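Local coordinates for sulfite dehydrogenase (Paracoccus pantotrophus, PDB 2XTS), which oxidises protein-bound sulfane sulfur in the Sox system, using a molybdenum-molybdopterin cofactor and passing the electrons on to heme c, at residues H75-I80 and A174-N179; L82-Y87 and H207-R212; M146-V151 and M193-A198. One frame throughout, in Å; residues are numbered along the deposited sequence.

Interaction 1 (H75-I80 and A174-N179); sequences HHSGAI and ADASSN. With MTE (phosphonic acidmono-(2-amino-5,6-dimercapto-4-oxo-3,7,8a,9,10,10a-hexahydro-4H-8-oxa-1,3,9,10-tetraaza-anthracen-7-ylmethyl)ester), chain E; HEC (heme c), chain K.
Ser77 and Ser177 face each other across the two loops. Ser77 OG reaches over to the 174-179 loop and accepts a hydrogen bond from Ser177 N at 3.1 Å, bent to 142° at the hydrogen; water 2 ties the same hydroxyl to Ala176 N. Beside it His76 CB packs at 3.4 Å on Ser177 CB, while the imidazole offers its ND1 edge to O2D of the heme c propionate at 3.2 Å, in the ring plane. Asp175 also leans toward the first loop, and its chi1 of 57° sets the carboxylate against the pterin, where OD1 takes a nearly straight bond from MTE N2 (2.9 Å, 170°) and OD2 takes one from MTE N3 (3.0 Å). Ser177 OG donates to OD2 as well, from above the carboxylate plane at 2.7 Å, and so helps to fix its rotation. An asparagine here would probably break this fork, since its NH2 would face a donor and one pterin N-H would lose its acceptor. Ile80 CD1 rests 3.8 Å from Asp175 N, crossing the aspartate at about a right angle. The loop 75-80 follows strand 74-75; the loop 174-179 joins strands 168-173 and 181-184 at one edge of a mixed sheet, with the second subunit and the cytochrome chain packed against both loops.

Interaction 2 (L82-Y87 and H207-R212); sequences LSKQDY and HGYPAR. With MTE (phosphonic acidmono-(2-amino-5,6-dimercapto-4-oxo-3,7,8a,9,10,10a-hexahydro-4H-8-oxa-1,3,9,10-tetraaza-anthracen-7-ylmethyl)ester), chain E.
Tyr209 OH is gripped by water 4 at 2.8 Å, which donates to it and accepts from Lys84 N, and by Glu34 OE2 of the second subunit. That same carboxylate oxygen forms a salt bridge with Lys84 NZ, and the extended lysine chain runs across the phenol at about a right angle, with CE 3.4 Å from Tyr209 OH. Leu82 O lies at the edge of the tyrosine ring, 3.3 Å from Tyr209 CD1, and is buried there without a hydrogen-bonding partner. The first of the two loops is shaped by an ST motif, in which Ser83 OG accepts from Asp86 N (2.9 Å). The second is turned by a cis peptide bond before Pro210, whose CB sits over the centre of the Tyr209 ring. Pro210 then wedges between Lys84 and Tyr87: its CB meets Lys84 CG at 3.7 Å, and its CG meets Tyr87 CD1 at 3.7 Å. Further along the phenol of Tyr87, OH lies 3.6 Å from Ala211 CB and is hydrogen-bonded to Val227 O. Beyond Ala211 the chain delivers Arg212 to the cofactor, where NH1 donates to the phosphate oxygen O3P of MTE at 2.7 Å and NH2 to O4' of the same group.

Interaction 3 (M146-V151 and M193-A198); sequences MEYVGV and MLAFFA
A chi1 of 171° sends the side chain of Met193 out over Gly150, bringing SD to 3.6 Å from Gly150 N and close to CB of Tyr148. Phe196 is swung to a chi1 of -34°, away from a staggered position, and its ring crosses Val151 with CE2 at 3.8 Å from Val151 CG2. On the face that bears Tyr148 and Ala198, the phenol ring lies along the neighbouring strand: CD1 packs on Ala195 CB and CE1 on Ala198 CB, the methyl that Met146 SD also touches at 3.6 Å. The opposite face carries the pairs Val149 with Phe197 and Val151 with Leu194, and Glu62 of the second subunit packs on Val149 and Phe197. Gly150 lets the backbones close in tightly, its CA standing 3.2 Å from Leu194 O; a side-chain carbon at this point would run into that oxygen. Between the antiparallel strands, Val151 and Leu194 exchange two bonds of 2.9 Å. Val149 N reaches Phe197 O at 3.0 Å from above the carbonyl plane. Val149 O, in contrast, accepts two N-H groups, both in its carbonyl plane: Phe196 N at 3.0 Å and Phe197 N at 3.1 Å. Strand 112-119 flanks 143-152 on its other side, and 212-214 pairs with 193-198. Two consecutive residues, Phe196 and Phe197, thus stand opposite Val149 with a register shift of one: a classic beta bulge in the antiparallel sheet of the molybdopterin-binding domain.

All three contacts are largely buried, but their chemistry changes from sheet to cofactor. Interaction 3 is strand pairing, made of backbone bonds with apolar side chains on both faces. Interaction 2 joins two loops through apolar and water-bridged contacts, and meets that sheet directly: Arg212 O probably accepts a hydrogen bond from Ala195 N, while Ala211 packs on Leu194. Interaction 1 is the most polar, with Asp175 bonded to the pterin and His76 to a heme propionate. It touches interaction 2 where Ala174 CB meets Leu82 CD2, whereas interaction 3 stays about 10 Å from it, nearest atoms. Interactions 1 and 2 hold different ends of MTE, and all three border the second subunit.

Interaction 1 (H75-I80 and A174-N179)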
loop_
_atom_site.group_PDB
_atom_site.type_symbol
_atom_site.label_atom_id
_atom_site.label_comp_id
_atom_site.label_asym_id
_atom_site.label_seq_id
_atom_site.Cartn_x
_atom_site.Cartn_y
_atom_site.Cartn_z
ATOM N N HIS A 75 -15.093 5.062 -13.959
ATOM C CA HIS A 75 -15.018 6.267 -14.799
ATOM C C HIS A 75 -16.326 6.479 -15.530
ATOM O O HIS A 75 -17.089 5.539 -15.727
ATOM C CB HIS A 75 -13.923 6.145 -15.875
ATOM C CG HIS A 75 -12.650 5.615 -15.350
ATOM N ND1 HIS A 75 -11.950 4.546 -15.885
ATOM C CD2 HIS A 75 -11.987 5.997 -14.241
ATOM C CE1 HIS A 75 -10.876 4.328 -15.137
ATOM N NE2 HIS A 75 -10.877 5.203 -14.140
ATOM N N HIS A 76 -16.541 7.710 -15.974
ATOM C CA HIS A 76 -17.687 8.035 -16.826
ATOM C C HIS A 76 -17.277 8.509 -18.225
ATOM O O HIS A 76 -18.095 8.443 -19.140
ATOM C CB HIS A 76 -18.620 9.061 -16.170
ATOM C CG HIS A 76 -19.249 8.589 -14.894
ATOM N ND1 HIS A 76 -20.579 8.245 -14.745
ATOM C CD2 HIS A 76 -18.682 8.421 -13.677
ATOM C CE1 HIS A 76 -20.783 7.880 -13.483
ATOM N NE2 HIS A 76 -19.647 7.975 -12.826
ATOM N N SER A 77 -16.022 8.945 -18.403
ATOM C CA SER A 77 -15.481 9.248 -19.739
ATOM C C SER A 77 -14.038 8.771 -19.836
ATOM O O SER A 77 -13.245 9.329 -20.574
ATOM C CB SER A 77 -15.602 10.715 -20.123
ATOM O OG SER A 77 -14.885 11.562 -19.243
ATOM N N GLY A 78 -13.734 7.689 -19.112
ATOM C CA GLY A 78 -12.412 7.051 -19.111
ATOM C C GLY A 78 -11.413 7.711 -18.161
ATOM O O GLY A 78 -11.678 8.753 -17.573
ATOM N N ALA A 79 -10.260 7.072 -18.010
ATOM C CA ALA A 79 -9.196 7.543 -17.147
ATOM C C ALA A 79 -8.328 8.489 -17.954
ATOM O O ALA A 79 -7.665 8.061 -18.892
ATOM C CB ALA A 79 -8.366 6.359 -16.651
ATOM N N ILE A 80 -8.306 9.764 -17.581
ATOM C CA ILE A 80 -7.568 10.764 -18.359
ATOM C C ILE A 80 -6.159 10.967 -17.843
ATOM O O ILE A 80 -5.862 10.724 -16.677
ATOM C CB ILE A 80 -8.309 12.130 -18.371
ATOM C CG1 ILE A 80 -8.507 12.676 -16.952
ATOM C CG2 ILE A 80 -9.655 11.981 -19.094
ATOM C CD1 ILE A 80 -8.857 14.171 -16.904
ATOM N N ALA A 174 -11.795 17.374 -14.266
ATOM C CA ALA A 174 -11.207 17.869 -15.514
ATOM C C ALA A 174 -11.607 17.058 -16.733
ATOM O O ALA A 174 -11.372 17.489 -17.858
ATOM C CB ALA A 174 -9.677 17.873 -15.390
ATOM N N ASP A 175 -12.182 15.875 -16.500
ATOM C CA ASP A 175 -12.622 14.978 -17.550
ATOM C C ASP A 175 -13.887 15.470 -18.260
ATOM O O ASP A 175 -14.568 16.377 -17.792
ATOM C CB ASP A 175 -12.788 13.533 -17.015
ATOM C CG ASP A 175 -13.754 13.404 -15.842
ATOM O OD1 ASP A 175 -13.873 14.351 -15.019
ATOM O OD2 ASP A 175 -14.358 12.308 -15.710
ATOM N N ALA A 176 -14.173 14.865 -19.408
ATOM C CA ALA A 176 -15.368 15.206 -20.183
ATOM C C ALA A 176 -16.648 14.996 -19.385
ATOM O O ALA A 176 -17.580 15.807 -19.454
ATOM C CB ALA A 176 -15.427 14.399 -21.472
ATOM N N SER A 177 -16.666 13.953 -18.566
ATOM C CA SER A 177 -17.866 13.633 -17.827
ATOM C C SER A 177 -18.152 14.622 -16.703
ATOM O O SER A 177 -19.288 14.695 -16.273
ATOM C CB SER A 177 -17.820 12.227 -17.263
ATOM O OG SER A 177 -17.046 12.146 -16.080
ATOM N N SER A 178 -17.103 15.290 -16.208
ATOM C CA SER A 178 -17.133 16.284 -15.108
ATOM C C SER A 178 -17.457 15.685 -13.737
ATOM O O SER A 178 -16.833 16.064 -12.735
ATOM C CB SER A 178 -18.045 17.486 -15.400
ATOM O OG SER A 178 -19.303 17.457 -14.726
ATOM N N ASN A 179 -18.450 14.803 -13.639
ATOM C CA ASN A 179 -18.820 14.195 -12.368
ATOM C C ASN A 179 -19.147 15.222 -11.298
ATOM O O ASN A 179 -18.850 15.046 -10.126
ATOM C CB ASN A 179 -17.711 13.273 -11.872
ATOM C CG ASN A 179 -18.228 12.169 -10.954
ATOM O OD1 ASN A 179 -18.084 12.213 -9.718
ATOM N ND2 ASN A 179 -18.869 11.194 -11.557
HETATM N N1 MTE E . -14.490 11.631 -10.793
HETATM C C2 MTE E . -14.533 12.015 -12.063
HETATM N N2 MTE E . -13.962 13.191 -12.405
HETATM N N3 MTE E . -15.105 11.261 -13.021
HETATM C C4 MTE E . -15.695 10.060 -12.753
HETATM O O4 MTE E . -16.193 9.415 -13.700
HETATM N N5 MTE E . -16.345 8.438 -10.953
HETATM C C6 MTE E . -16.735 8.486 -9.563
HETATM C C7 MTE E . -15.640 8.935 -8.608
HETATM N N8 MTE E . -15.033 10.150 -9.086
HETATM C C9 MTE E . -15.713 9.590 -11.383
HETATM C C10 MTE E . -15.076 10.463 -10.390
HETATM C "C1'" MTE E . -17.314 7.176 -9.060
HETATM S "S1'" MTE E . -18.935 6.729 -9.545
HETATM C "C2'" MTE E . -16.644 6.388 -8.186
HETATM S "S2'" MTE E . -17.361 4.999 -7.470
HETATM C "C3'" MTE E . -15.231 6.760 -7.791
HETATM O "O3'" MTE E . -14.691 7.887 -8.500
HETATM C "C4'" MTE E . -14.292 5.602 -8.074
HETATM O "O4'" MTE E . -12.972 5.930 -7.620
HETATM P P MTE E . -11.784 5.028 -8.209
HETATM O O1P MTE E . -12.201 3.621 -7.684
HETATM O O2P MTE E . -11.806 5.044 -9.702
HETATM O O3P MTE E . -10.550 5.527 -7.540
HETATM FE FE HEC K . -25.560 11.011 -24.710
HETATM C CHA HEC K . -26.017 10.048 -21.485
HETATM C CHB HEC K . -27.770 13.563 -24.246
HETATM C CHC HEC K . -24.837 12.154 -27.779
HETATM C CHD HEC K . -23.892 8.156 -25.368
HETATM N NA HEC K . -26.675 11.676 -23.171
HETATM C C1A HEC K . -26.763 11.092 -21.929
HETATM C C2A HEC K . -27.755 11.786 -21.139
HETATM C C3A HEC K . -28.239 12.764 -21.917
HETATM C C4A HEC K . -27.565 12.706 -23.195
HETATM C CMA HEC K . -29.315 13.819 -21.576
HETATM C CAA HEC K . -28.146 11.420 -19.684
HETATM C CBA HEC K . -29.147 10.265 -19.651
HETATM C CGA HEC K . -29.623 9.944 -18.265
HETATM O O1A HEC K . -28.866 10.088 -17.303
HETATM O O2A HEC K . -30.820 9.581 -18.188
HETATM N NB HEC K . -26.134 12.566 -25.781
HETATM C C1B HEC K . -27.053 13.546 -25.424
HETATM C C2B HEC K . -27.022 14.601 -26.415
HETATM C C3B HEC K . -26.230 14.196 -27.419
HETATM C C4B HEC K . -25.645 12.939 -27.023
HETATM C CMB HEC K . -27.975 15.812 -26.372
HETATM C CAB HEC K . -25.865 14.947 -28.690
HETATM C CBB HEC K . -25.357 16.373 -28.335
HETATM N NC HEC K . -24.540 10.265 -26.288
HETATM C C1C HEC K . -24.396 10.888 -27.490
HETATM C C2C HEC K . -23.649 10.028 -28.372
HETATM C C3C HEC K . -23.377 8.906 -27.693
HETATM C C4C HEC K . -23.983 9.032 -26.395
HETATM C CMC HEC K . -23.239 10.393 -29.815
HETATM C CAC HEC K . -22.683 7.608 -28.103
HETATM C CBC HEC K . -21.407 7.641 -28.865
HETATM N ND HEC K . -25.043 9.408 -23.614
HETATM C C1D HEC K . -24.234 8.381 -24.061
HETATM C C2D HEC K . -23.866 7.518 -22.969
HETATM C C3D HEC K . -24.494 8.119 -21.776
HETATM C C4D HEC K . -25.218 9.260 -22.245
HETATM C CMD HEC K . -22.946 6.304 -22.949
HETATM C CAD HEC K . -24.368 7.586 -20.360
HETATM C CBD HEC K . -23.152 8.227 -19.696
HETATM C CGD HEC K . -22.977 7.813 -18.262
HETATM O O1D HEC K . -23.895 7.187 -17.673
HETATM O O2D HEC K . -21.947 8.205 -17.679
HETATM O O HOH W 1 -14.091 9.673 -16.435
HETATM O O HOH W 2 -12.578 12.654 -20.632
#

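Interaction 2 (L82-Y87 and H207-R212)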
loop_
_atom_site.group_PDB
_atom_site.type_symbol
_atom_site.label_atom_id
_atom_site.label_comp_id
_atom_site.label_asym_id
_atom_site.label_seq_id
_atom_site.Cartn_x
_atom_site.Cartn_y
_atom_site.Cartn_z
ATOM N N LEU A 82 -3.494 13.680 -17.052
ATOM C CA LEU A 82 -3.432 15.082 -16.650
ATOM C C LEU A 82 -2.115 15.322 -15.908
ATOM O O LEU A 82 -1.928 14.899 -14.767
ATOM C CB LEU A 82 -4.631 15.443 -15.775
ATOM C CG LEU A 82 -4.753 16.898 -15.292
ATOM C CD1 LEU A 82 -4.658 17.854 -16.461
ATOM C CD2 LEU A 82 -6.068 17.055 -14.518
ATOM N N SER A 83 -1.165 15.966 -16.580
ATOM C CA SER A 83 0.144 16.247 -15.962
ATOM C C SER A 83 0.005 17.281 -14.854
ATOM O O SER A 83 -0.908 18.103 -14.868
ATOM C CB SER A 83 1.160 16.750 -16.990
ATOM O OG SER A 83 0.826 18.062 -17.376
ATOM N N LYS A 84 0.972 17.280 -13.942
ATOM C CA LYS A 84 1.033 18.285 -12.908
ATOM C C LYS A 84 1.284 19.675 -13.504
ATOM O O LYS A 84 0.872 20.672 -12.925
ATOM C CB LYS A 84 2.098 17.899 -11.880
ATOM C CG LYS A 84 1.699 16.737 -10.991
ATOM C CD LYS A 84 2.848 16.220 -10.139
ATOM C CE LYS A 84 2.358 15.190 -9.171
ATOM N NZ LYS A 84 3.447 14.526 -8.411
ATOM N N GLN A 85 1.936 19.732 -14.656
ATOM C CA GLN A 85 2.165 21.001 -15.355
ATOM C C GLN A 85 0.876 21.592 -15.909
ATOM O O GLN A 85 0.655 22.806 -15.855
ATOM C CB GLN A 85 3.132 20.809 -16.513
ATOM C CG GLN A 85 4.597 20.713 -16.136
ATOM C CD GLN A 85 5.076 19.345 -15.729
ATOM O OE1 GLN A 85 4.287 18.402 -15.558
ATOM N NE2 GLN A 85 6.392 19.220 -15.600
ATOM N N ASP A 86 0.008 20.740 -16.453
ATOM C CA ASP A 86 -1.256 21.191 -17.035
ATOM C C ASP A 86 -2.386 21.392 -16.018
ATOM O O ASP A 86 -3.372 22.072 -16.300
ATOM C CB ASP A 86 -1.704 20.165 -18.075
ATOM C CG ASP A 86 -0.862 20.178 -19.338
ATOM O OD1 ASP A 86 -0.073 21.137 -19.540
ATOM O OD2 ASP A 86 -1.002 19.212 -20.120
ATOM N N TYR A 87 -2.247 20.778 -14.857
ATOM C CA TYR A 87 -3.270 20.815 -13.830
ATOM C C TYR A 87 -3.564 22.246 -13.357
ATOM O O TYR A 87 -2.660 23.035 -13.130
ATOM C CB TYR A 87 -2.828 19.978 -12.622
ATOM C CG TYR A 87 -3.830 19.944 -11.510
ATOM C CD1 TYR A 87 -4.893 19.057 -11.556
ATOM C CD2 TYR A 87 -3.757 20.803 -10.434
ATOM C CE1 TYR A 87 -5.847 19.023 -10.581
ATOM C CE2 TYR A 87 -4.716 20.766 -9.450
ATOM C CZ TYR A 87 -5.758 19.881 -9.527
ATOM O OH TYR A 87 -6.692 19.905 -8.521
ATOM N N HIS A 207 -7.064 6.717 -10.746
ATOM C CA HIS A 207 -7.605 7.145 -9.453
ATOM C C HIS A 207 -7.562 8.660 -9.265
ATOM O O HIS A 207 -7.773 9.163 -8.177
ATOM C CB HIS A 207 -6.892 6.439 -8.300
ATOM C CG HIS A 207 -6.979 4.945 -8.356
ATOM N ND1 HIS A 207 -5.932 4.121 -7.986
ATOM C CD2 HIS A 207 -8.002 4.135 -8.715
ATOM C CE1 HIS A 207 -6.310 2.859 -8.150
ATOM N NE2 HIS A 207 -7.566 2.844 -8.569
ATOM N N GLY A 208 -7.304 9.395 -10.335
ATOM C CA GLY A 208 -7.451 10.846 -10.311
ATOM C C GLY A 208 -6.196 11.689 -10.374
ATOM O O GLY A 208 -6.271 12.883 -10.120
ATOM N N TYR A 209 -5.058 11.098 -10.715
ATOM C CA TYR A 209 -3.793 11.852 -10.749
ATOM C C TYR A 209 -3.953 13.160 -11.478
ATOM O O TYR A 209 -4.457 13.177 -12.573
ATOM C CB TYR A 209 -2.731 11.058 -11.482
ATOM C CG TYR A 209 -1.366 11.720 -11.595
ATOM C CD1 TYR A 209 -1.048 12.534 -12.668
ATOM C CD2 TYR A 209 -0.382 11.477 -10.648
ATOM C CE1 TYR A 209 0.216 13.092 -12.783
ATOM C CE2 TYR A 209 0.882 12.007 -10.763
ATOM C CZ TYR A 209 1.171 12.813 -11.831
ATOM O OH TYR A 209 2.424 13.317 -11.983
ATOM N N PRO A 210 -3.473 14.261 -10.896
ATOM C CA PRO A 210 -2.678 14.376 -9.685
ATOM C C PRO A 210 -3.438 14.761 -8.410
ATOM O O PRO A 210 -2.812 14.928 -7.376
ATOM C CB PRO A 210 -1.664 15.461 -10.058
ATOM C CG PRO A 210 -2.492 16.385 -10.888
ATOM C CD PRO A 210 -3.428 15.508 -11.684
ATOM N N ALA A 211 -4.760 14.893 -8.462
ATOM C CA ALA A 211 -5.517 15.309 -7.305
ATOM C C ALA A 211 -6.964 14.843 -7.376
ATOM O O ALA A 211 -7.627 14.993 -8.407
ATOM C CB ALA A 211 -5.458 16.859 -7.169
ATOM N N ARG A 212 -7.467 14.303 -6.266
ATOM C CA ARG A 212 -8.861 13.881 -6.139
ATOM C C ARG A 212 -9.430 14.354 -4.814
ATOM O O ARG A 212 -8.679 14.613 -3.875
ATOM C CB ARG A 212 -9.020 12.356 -6.236
ATOM C CG ARG A 212 -8.652 11.609 -4.948
ATOM C CD ARG A 212 -8.889 10.121 -5.054
ATOM N NE ARG A 212 -10.283 9.832 -5.386
ATOM C CZ ARG A 212 -10.697 8.678 -5.895
ATOM N NH1 ARG A 212 -9.886 7.630 -5.947
ATOM N NH2 ARG A 212 -11.960 8.543 -6.283
HETATM N N1 MTE E . -14.490 11.631 -10.793
HETATM C C2 MTE E . -14.533 12.015 -12.063
HETATM N N2 MTE E . -13.962 13.191 -12.405
HETATM N N3 MTE E . -15.105 11.261 -13.021
HETATM C C4 MTE E . -15.695 10.060 -12.753
HETATM O O4 MTE E . -16.193 9.415 -13.700
HETATM N N5 MTE E . -16.345 8.438 -10.953
HETATM C C6 MTE E . -16.735 8.486 -9.563
HETATM C C7 MTE E . -15.640 8.935 -8.608
HETATM N N8 MTE E . -15.033 10.150 -9.086
HETATM C C9 MTE E . -15.713 9.590 -11.383
HETATM C C10 MTE E . -15.076 10.463 -10.390
HETATM C "C1'" MTE E . -17.314 7.176 -9.060
HETATM S "S1'" MTE E . -18.935 6.729 -9.545
HETATM C "C2'" MTE E . -16.644 6.388 -8.186
HETATM S "S2'" MTE E . -17.361 4.999 -7.470
HETATM C "C3'" MTE E . -15.231 6.760 -7.791
HETATM O "O3'" MTE E . -14.691 7.887 -8.500
HETATM C "C4'" MTE E . -14.292 5.602 -8.074
HETATM O "O4'" MTE E . -12.972 5.930 -7.620
HETATM P P MTE E . -11.784 5.028 -8.209
HETATM O O1P MTE E . -12.201 3.621 -7.684
HETATM O O2P MTE E . -11.806 5.044 -9.702
HETATM O O3P MTE E . -10.550 5.527 -7.540
HETATM O O HOH W 3 -3.908 11.726 -14.913
HETATM O O HOH W 4 2.888 15.225 -13.978
#

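Interaction 3 (M146-V151 and M193-A198)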
loop_
_atom_site.group_PDB
_atom_site.type_symbol
_atom_site.label_atom_id
_atom_site.label_comp_id
_atom_site.label_asym_id
_atom_site.label_seq_id
_atom_site.Cartn_x
_atom_site.Cartn_y
_atom_site.Cartn_z
ATOM N N MET A 146 -7.275 3.179 1.133
ATOM C CA MET A 146 -5.928 3.705 1.007
ATOM C C MET A 146 -5.647 4.747 2.088
ATOM O O MET A 146 -6.545 5.383 2.653
ATOM C CB MET A 146 -5.706 4.344 -0.375
ATOM C CG MET A 146 -6.105 3.424 -1.495
ATOM S SD MET A 146 -5.549 4.058 -3.086
ATOM C CE MET A 146 -6.279 2.835 -4.174
ATOM N N GLU A 147 -4.356 4.913 2.367
ATOM C CA GLU A 147 -3.842 6.004 3.197
ATOM C C GLU A 147 -3.622 7.224 2.315
ATOM O O GLU A 147 -2.759 7.187 1.444
ATOM C CB GLU A 147 -2.514 5.586 3.823
ATOM C CG GLU A 147 -1.836 6.668 4.669
ATOM C CD GLU A 147 -0.409 6.311 5.043
ATOM O OE1 GLU A 147 0.457 6.250 4.155
ATOM O OE2 GLU A 147 -0.131 6.135 6.243
ATOM N N TYR A 148 -4.354 8.301 2.573
ATOM C CA TYR A 148 -4.290 9.513 1.742
ATOM C C TYR A 148 -3.543 10.599 2.444
ATOM O O TYR A 148 -3.689 10.771 3.662
ATOM C CB TYR A 148 -5.707 10.001 1.420
ATOM C CG TYR A 148 -6.451 9.068 0.514
ATOM C CD1 TYR A 148 -6.216 9.079 -0.850
ATOM C CD2 TYR A 148 -7.419 8.196 1.011
ATOM C CE1 TYR A 148 -6.888 8.211 -1.692
ATOM C CE2 TYR A 148 -8.095 7.334 0.177
ATOM C CZ TYR A 148 -7.843 7.357 -1.181
ATOM O OH TYR A 148 -8.520 6.483 -2.024
ATOM N N VAL A 149 -2.770 11.356 1.672
ATOM C CA VAL A 149 -2.207 12.603 2.165
ATOM C C VAL A 149 -2.569 13.706 1.177
ATOM O O VAL A 149 -2.506 13.545 -0.046
ATOM C CB VAL A 149 -0.672 12.514 2.353
ATOM C CG1 VAL A 149 -0.061 13.858 2.803
ATOM C CG2 VAL A 149 -0.354 11.419 3.342
ATOM N N GLY A 150 -2.925 14.858 1.731
ATOM C CA GLY A 150 -3.286 16.011 0.940
ATOM C C GLY A 150 -3.568 17.185 1.821
ATOM O O GLY A 150 -2.959 17.318 2.883
ATOM N N VAL A 151 -4.456 18.049 1.351
ATOM C CA VAL A 151 -4.740 19.303 2.023
ATOM C C VAL A 151 -6.246 19.355 2.295
ATOM O O VAL A 151 -7.044 19.063 1.402
ATOM C CB VAL A 151 -4.304 20.498 1.137
ATOM C CG1 VAL A 151 -4.746 21.816 1.734
ATOM C CG2 VAL A 151 -2.801 20.464 0.859
ATOM N N MET A 193 -10.900 16.185 1.948
ATOM C CA MET A 193 -9.515 16.462 1.597
ATOM C C MET A 193 -9.354 16.489 0.083
ATOM O O MET A 193 -10.010 15.727 -0.637
ATOM C CB MET A 193 -8.626 15.351 2.201
ATOM C CG MET A 193 -7.165 15.326 1.768
ATOM S SD MET A 193 -6.338 13.769 2.083
ATOM C CE MET A 193 -6.550 13.699 3.854
ATOM N N LEU A 194 -8.473 17.359 -0.400
ATOM C CA LEU A 194 -7.892 17.241 -1.725
ATOM C C LEU A 194 -6.619 16.421 -1.579
ATOM O O LEU A 194 -5.609 16.904 -1.052
ATOM C CB LEU A 194 -7.614 18.630 -2.328
ATOM C CG LEU A 194 -7.103 18.649 -3.763
ATOM C CD1 LEU A 194 -8.202 18.208 -4.732
ATOM C CD2 LEU A 194 -6.529 20.020 -4.112
ATOM N N ALA A 195 -6.682 15.180 -2.046
ATOM C CA ALA A 195 -5.599 14.217 -1.862
ATOM C C ALA A 195 -4.703 14.178 -3.071
ATOM O O ALA A 195 -5.168 14.196 -4.197
ATOM C CB ALA A 195 -6.169 12.841 -1.619
ATOM N N PHE A 196 -3.399 14.118 -2.821
ATOM C CA PHE A 196 -2.397 13.937 -3.882
ATOM C C PHE A 196 -1.649 12.636 -3.768
ATOM O O PHE A 196 -1.115 12.146 -4.779
ATOM C CB PHE A 196 -1.311 15.020 -3.879
ATOM C CG PHE A 196 -1.775 16.363 -3.472
ATOM C CD1 PHE A 196 -2.807 16.991 -4.180
ATOM C CD2 PHE A 196 -1.189 17.030 -2.405
ATOM C CE1 PHE A 196 -3.257 18.244 -3.801
ATOM C CE2 PHE A 196 -1.633 18.289 -2.030
ATOM C CZ PHE A 196 -2.667 18.893 -2.730
ATOM N N PHE A 197 -1.597 12.073 -2.574
ATOM C CA PHE A 197 -0.872 10.812 -2.359
ATOM C C PHE A 197 -1.838 9.762 -1.847
ATOM O O PHE A 197 -2.731 10.073 -1.073
ATOM C CB PHE A 197 0.220 11.002 -1.304
ATOM C CG PHE A 197 1.262 11.984 -1.670
ATOM C CD1 PHE A 197 2.395 11.624 -2.387
ATOM C CD2 PHE A 197 1.122 13.288 -1.271
ATOM C CE1 PHE A 197 3.361 12.585 -2.696
ATOM C CE2 PHE A 197 2.081 14.234 -1.593
ATOM C CZ PHE A 197 3.197 13.873 -2.287
ATOM N N ALA A 198 -1.654 8.531 -2.306
ATOM C CA ALA A 198 -2.460 7.388 -1.871
ATOM C C ALA A 198 -1.515 6.215 -1.717
ATOM O O ALA A 198 -0.804 5.839 -2.651
ATOM C CB ALA A 198 -3.551 7.085 -2.865
#